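Local coordinates for TATA-box-binding protein (PDB 1MP9), which probably binds the TATA-box promoter element close to the transcription start site as a general factor for archaeal genes transcribed by RNA polymerase, at residues I15-A20 with V70-K75; N108-A113 with V161-K166. One frame throughout, in Å; residues are numbered along the deposited sequence.

Contact 1: I15-A20 with V70-K75; sequences IENIVA and VVTGAK
Strands 12-23 and 68-72 run antiparallel as neighbours in the saddle-shaped sheet of TATA-binding protein, and where they part the side chain of Asn17 closes the gap to Thr72 and Gly73. Ala20 and Val71 form a hydrogen-bonded pair: Val71 N to Ala20 O is 2.8 Å, with a nearly straight bond, and Ala20 N answers to Val71 O. Beyond Thr72 the chain turns out of register, with Gly73 at a positive phi of 117°. Ala74 O then receives only a weak, bent bond from Ile18 N. Water 2 fills the place of direct pairing, donating to Ile18 O (2.7 Å) and Val71 O and accepting from Ala74 N. Asn17 holds CG anti to its own N (chi1 -172°), which carries the amide over to the turn. There ND2 points an N-H in the amide plane at Thr72 OG1 (3.2 Å, 168°), and OD1 takes a weak bond from Gly73 N. ND2 also bonds Glu134 of the second subunit, and together these partners should hold the amide's rotation. On the face shared with Thr72, Val19 CG1 meets Val70 CG1 at 3.8 Å, while Phe126 of the second subunit packs on Val70 and Thr72. At the far end the Lys75 chain runs extended past Glu16, its CG 3.4 Å from Glu16 O, and Ile15 CG2 lies against Lys75 O. Ala20, Val71 and Ala74 turn to the opposite face, under helix 77-93. Glu16 and Asn17 both face Val110 of the next strand, a classic beta bulge within the curved antiparallel sheet of the TBP fold.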
loop_
_atom_site.group_PDB
_atom_site.type_symbol
_atom_site.label_atom_id
_atom_site.label_comp_id
_atom_site.label_asym_id
_atom_site.label_seq_id
_atom_site.Cartn_x
_atom_site.Cartn_y
_atom_site.Cartn_z
ATOM N N ILE A 15 8.817 -4.553 -15.109
ATOM C CA ILE A 15 7.439 -5.032 -14.965
ATOM C C ILE A 15 7.508 -6.442 -14.419
ATOM O O ILE A 15 8.161 -7.304 -14.993
ATOM C CB ILE A 15 6.709 -5.035 -16.274
ATOM C CG1 ILE A 15 6.599 -3.580 -16.744
ATOM C CG2 ILE A 15 5.292 -5.699 -16.100
ATOM C CD1 ILE A 15 5.789 -3.391 -17.990
ATOM N N GLU A 16 6.869 -6.660 -13.279
ATOM C CA GLU A 16 6.869 -7.970 -12.639
ATOM C C GLU A 16 5.663 -8.799 -13.076
ATOM O O GLU A 16 5.753 -10.010 -13.168
ATOM C CB GLU A 16 6.819 -7.799 -11.115
ATOM C CG GLU A 16 8.000 -7.010 -10.510
ATOM C CD GLU A 16 9.342 -7.671 -10.797
ATOM O OE1 GLU A 16 9.343 -8.853 -11.177
ATOM O OE2 GLU A 16 10.394 -7.016 -10.649
ATOM N N ASN A 17 4.525 -8.155 -13.318
ATOM C CA ASN A 17 3.344 -8.904 -13.691
ATOM C C ASN A 17 2.258 -8.001 -14.227
ATOM O O ASN A 17 2.141 -6.843 -13.841
ATOM C CB ASN A 17 2.751 -9.651 -12.484
ATOM C CG ASN A 17 1.633 -10.588 -12.890
ATOM O OD1 ASN A 17 1.748 -11.269 -13.905
ATOM N ND2 ASN A 17 0.565 -10.657 -12.097
ATOM N N ILE A 18 1.458 -8.550 -15.117
ATOM C CA ILE A 18 0.342 -7.803 -15.665
ATOM C C ILE A 18 -0.901 -8.669 -15.459
ATOM O O ILE A 18 -0.860 -9.879 -15.696
ATOM C CB ILE A 18 0.518 -7.554 -17.165
ATOM C CG1 ILE A 18 1.741 -6.660 -17.405
ATOM C CG2 ILE A 18 -0.780 -6.922 -17.741
ATOM C CD1 ILE A 18 2.095 -6.502 -18.850
ATOM N N VAL A 19 -1.981 -8.070 -14.981
ATOM C CA VAL A 19 -3.225 -8.821 -14.833
ATOM C C VAL A 19 -4.150 -8.174 -15.844
ATOM O O VAL A 19 -4.347 -6.950 -15.811
ATOM C CB VAL A 19 -3.866 -8.699 -13.396
ATOM C CG1 VAL A 19 -5.193 -9.533 -13.330
ATOM C CG2 VAL A 19 -2.911 -9.226 -12.342
ATOM N N ALA A 20 -4.698 -8.978 -16.752
ATOM C CA ALA A 20 -5.604 -8.434 -17.760
ATOM C C ALA A 20 -6.862 -9.297 -17.894
ATOM O O ALA A 20 -6.886 -10.461 -17.494
ATOM C CB ALA A 20 -4.884 -8.339 -19.161
ATOM N N VAL A 70 -9.512 -14.059 -17.033
ATOM C CA VAL A 70 -8.488 -13.253 -16.382
ATOM C C VAL A 70 -7.159 -13.941 -16.695
ATOM O O VAL A 70 -7.016 -15.133 -16.447
ATOM C CB VAL A 70 -8.678 -13.191 -14.854
ATOM C CG1 VAL A 70 -7.461 -12.436 -14.220
ATOM C CG2 VAL A 70 -9.995 -12.434 -14.505
ATOM N N VAL A 71 -6.201 -13.190 -17.237
ATOM C CA VAL A 71 -4.890 -13.733 -17.590
ATOM C C VAL A 71 -3.825 -13.059 -16.738
ATOM O O VAL A 71 -3.751 -11.825 -16.664
ATOM C CB VAL A 71 -4.621 -13.515 -19.089
ATOM C CG1 VAL A 71 -3.242 -14.048 -19.481
ATOM C CG2 VAL A 71 -5.709 -14.253 -19.895
ATOM N N THR A 72 -2.998 -13.872 -16.091
ATOM C CA THR A 72 -1.979 -13.348 -15.212
ATOM C C THR A 72 -0.624 -13.995 -15.479
ATOM O O THR A 72 -0.560 -15.144 -15.937
ATOM C CB THR A 72 -2.399 -13.579 -13.745
ATOM O OG1 THR A 72 -1.477 -12.946 -12.879
ATOM C CG2 THR A 72 -2.448 -15.090 -13.424
ATOM N N GLY A 73 0.449 -13.250 -15.221
ATOM C CA GLY A 73 1.784 -13.789 -15.428
ATOM C C GLY A 73 2.657 -13.104 -16.470
ATOM O O GLY A 73 3.892 -13.134 -16.348
ATOM N N ALA A 74 2.054 -12.476 -17.483
ATOM C CA ALA A 74 2.845 -11.814 -18.533
ATOM C C ALA A 74 3.613 -10.616 -17.966
ATOM O O ALA A 74 3.117 -9.927 -17.061
ATOM C CB ALA A 74 1.940 -11.355 -19.659
ATOM N N LYS A 75 4.815 -10.367 -18.486
ATOM C CA LYS A 75 5.630 -9.257 -18.003
ATOM C C LYS A 75 5.778 -8.159 -19.009
ATOM O O LYS A 75 6.549 -7.241 -18.787
ATOM C CB LYS A 75 7.011 -9.743 -17.559
ATOM C CG LYS A 75 6.916 -10.646 -16.353
ATOM C CD LYS A 75 8.227 -11.311 -15.967
ATOM C CE LYS A 75 7.969 -12.300 -14.826
ATOM N NZ LYS A 75 9.192 -12.981 -14.291
HETATM O O HOH W 1 4.710 -12.501 -13.601
HETATM O O HOH W 2 -0.862 -11.588 -17.771
#

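Contact 2: N108-A113 with V161-K166; sequences NIVASA and VITGAK
In the second TBP repeat, strand 103-114 pairs antiparallel with strand 159-165, close to the middle of the saddle sheet. Ala111 and Ile162 make the hydrogen-bonded pair, with Ile162 N to Ala111 O at 2.7 Å and Ala111 N to Ile162 O at 2.9 Å, both nearly straight. Ser112 and Val161 follow as a non-hydrogen-bonded pair. Toward the other end the chain turns a corner at Gly164, where phi is positive (113°). Water 3 bridges the opening: it donates to Ile109 O (2.6 Å), gives a weak bond to Ile162 O and accepts from Ala165 N. Past it, Ile109 N reaches Ala165 O through a weak, bent bond. The Asn108 side chain spans the corner beside Thr163 OG1 and Gly164 N. On the same face as Thr163, Val110 lies alongside it, pointing the same way, with Val110 CG2 3.9 Å from Thr163 OG1. On the reverse face Ile162 puts CG1 anti to its carbonyl carbon (chi1 -56°), and chi2 of 85° bends CD1 back over the neighbouring strand, where it meets Ala113 CB at 3.8 Å. Ile109, with its chain extended, sets CD1 against the Lys166 backbone, 3.6 Å from Lys166 C. Helix 168-184 packs over Ala111, Ile162 and Ala165 through Val171, Val175 and Glu170; strand 150-154 flanks the pair beyond 159-165, and strand 12-23 borders 103-114 on its other edge.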
loop_
_atom_site.group_PDB
_atom_site.type_symbol
_atom_site.label_atom_id
_atom_site.label_comp_id
_atom_site.label_asym_id
_atom_site.label_seq_id
_atom_site.Cartn_x
_atom_site.Cartn_y
_atom_site.Cartn_z
ATOM N N ASN A 108 -4.365 -4.463 -14.007
ATOM C CA ASN A 108 -3.349 -3.945 -13.089
ATOM C C ASN A 108 -1.974 -4.346 -13.585
ATOM O O ASN A 108 -1.819 -5.380 -14.221
ATOM C CB ASN A 108 -3.510 -4.517 -11.661
ATOM C CG ASN A 108 -2.488 -3.917 -10.660
ATOM O OD1 ASN A 108 -1.935 -4.613 -9.787
ATOM N ND2 ASN A 108 -2.274 -2.640 -10.762
ATOM N N ILE A 109 -0.993 -3.506 -13.284
ATOM C CA ILE A 109 0.377 -3.788 -13.638
ATOM C C ILE A 109 1.154 -3.708 -12.335
ATOM O O ILE A 109 0.974 -2.762 -11.573
ATOM C CB ILE A 109 0.931 -2.737 -14.602
ATOM C CG1 ILE A 109 0.187 -2.824 -15.942
ATOM C CG2 ILE A 109 2.444 -2.974 -14.800
ATOM C CD1 ILE A 109 0.669 -1.808 -16.965
ATOM N N VAL A 110 1.963 -4.716 -12.028
ATOM C CA VAL A 110 2.759 -4.621 -10.811
ATOM C C VAL A 110 4.182 -4.491 -11.322
ATOM O O VAL A 110 4.621 -5.279 -12.158
ATOM C CB VAL A 110 2.678 -5.893 -9.919
ATOM C CG1 VAL A 110 3.686 -5.723 -8.717
ATOM C CG2 VAL A 110 1.220 -6.102 -9.399
ATOM N N ALA A 111 4.900 -3.485 -10.862
ATOM C CA ALA A 111 6.283 -3.313 -11.312
ATOM C C ALA A 111 7.161 -3.072 -10.140
ATOM O O ALA A 111 6.679 -2.738 -9.048
ATOM C CB ALA A 111 6.420 -2.082 -12.250
ATOM N N SER A 112 8.458 -3.245 -10.359
ATOM C CA SER A 112 9.415 -2.926 -9.316
ATOM C C SER A 112 10.305 -1.837 -9.925
ATOM O O SER A 112 10.261 -1.572 -11.149
ATOM C CB SER A 112 10.275 -4.126 -8.921
ATOM O OG SER A 112 10.975 -4.649 -10.036
ATOM N N ALA A 113 11.051 -1.156 -9.057
ATOM C CA ALA A 113 11.986 -0.150 -9.505
ATOM C C ALA A 113 13.154 -0.110 -8.560
ATOM O O ALA A 113 13.049 -0.516 -7.389
ATOM C CB ALA A 113 11.344 1.222 -9.562
ATOM N N VAL A 161 8.138 -0.932 -5.088
ATOM C CA VAL A 161 7.153 -1.754 -5.741
ATOM C C VAL A 161 6.046 -0.751 -6.153
ATOM O O VAL A 161 5.659 0.141 -5.370
ATOM C CB VAL A 161 6.578 -2.800 -4.801
ATOM C CG1 VAL A 161 5.432 -3.558 -5.499
ATOM C CG2 VAL A 161 7.662 -3.799 -4.391
ATOM N N ILE A 162 5.564 -0.863 -7.375
ATOM C CA ILE A 162 4.523 0.050 -7.836
ATOM C C ILE A 162 3.319 -0.766 -8.295
ATOM O O ILE A 162 3.459 -1.640 -9.158
ATOM C CB ILE A 162 4.996 0.897 -9.039
ATOM C CG1 ILE A 162 6.277 1.672 -8.706
ATOM C CG2 ILE A 162 3.887 1.872 -9.443
ATOM C CD1 ILE A 162 7.593 0.874 -8.916
ATOM N N THR A 163 2.141 -0.507 -7.732
ATOM C CA THR A 163 0.962 -1.250 -8.156
ATOM C C THR A 163 -0.247 -0.312 -8.384
ATOM O O THR A 163 -0.335 0.762 -7.788
ATOM C CB THR A 163 0.590 -2.366 -7.105
ATOM O OG1 THR A 163 -0.552 -3.097 -7.552
ATOM C CG2 THR A 163 0.235 -1.742 -5.736
ATOM N N GLY A 164 -1.175 -0.720 -9.236
ATOM C CA GLY A 164 -2.349 0.113 -9.460
ATOM C C GLY A 164 -2.415 0.683 -10.866
ATOM O O GLY A 164 -3.476 1.040 -11.335
ATOM N N ALA A 165 -1.283 0.758 -11.548
ATOM C CA ALA A 165 -1.278 1.324 -12.877
ATOM C C ALA A 165 -1.864 0.374 -13.903
ATOM O O ALA A 165 -1.803 -0.849 -13.743
ATOM C CB ALA A 165 0.136 1.693 -13.280
ATOM N N LYS A 166 -2.439 0.948 -14.950
ATOM C CA LYS A 166 -3.002 0.156 -16.012
ATOM C C LYS A 166 -2.218 0.368 -17.300
ATOM O O LYS A 166 -2.471 -0.305 -18.298
ATOM C CB LYS A 166 -4.479 0.505 -16.225
ATOM C CG LYS A 166 -5.369 0.050 -15.087
ATOM C CD LYS A 166 -6.826 0.409 -15.361
ATOM C CE LYS A 166 -7.702 0.098 -14.157
ATOM N NZ LYS A 166 -9.147 0.317 -14.480
HETATM O O HOH W 3 1.422 -0.185 -11.217
#

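How the contacts relate
From the N terminus, strand 12-23 runs first, and contact 1 closes when 70-75 returns to it after a helix and two strands. The chain then passes through helix 77-93 before strand 103-114 starts the second repeat, where contact 2 closes a similar loop with 161-166. The two closures are in series, neither nested nor crossed. Their first strands, 12-23 and 103-114, are neighbours, so the repeats join into one sheet with the contacts about 10 Å apart between centres. Across that seam Glu16 OE2 meets Ser112 OG at 2.5 Å and Val19 N meets Asn108 O, both probable hydrogen bonds. Both contacts also touch the second subunit.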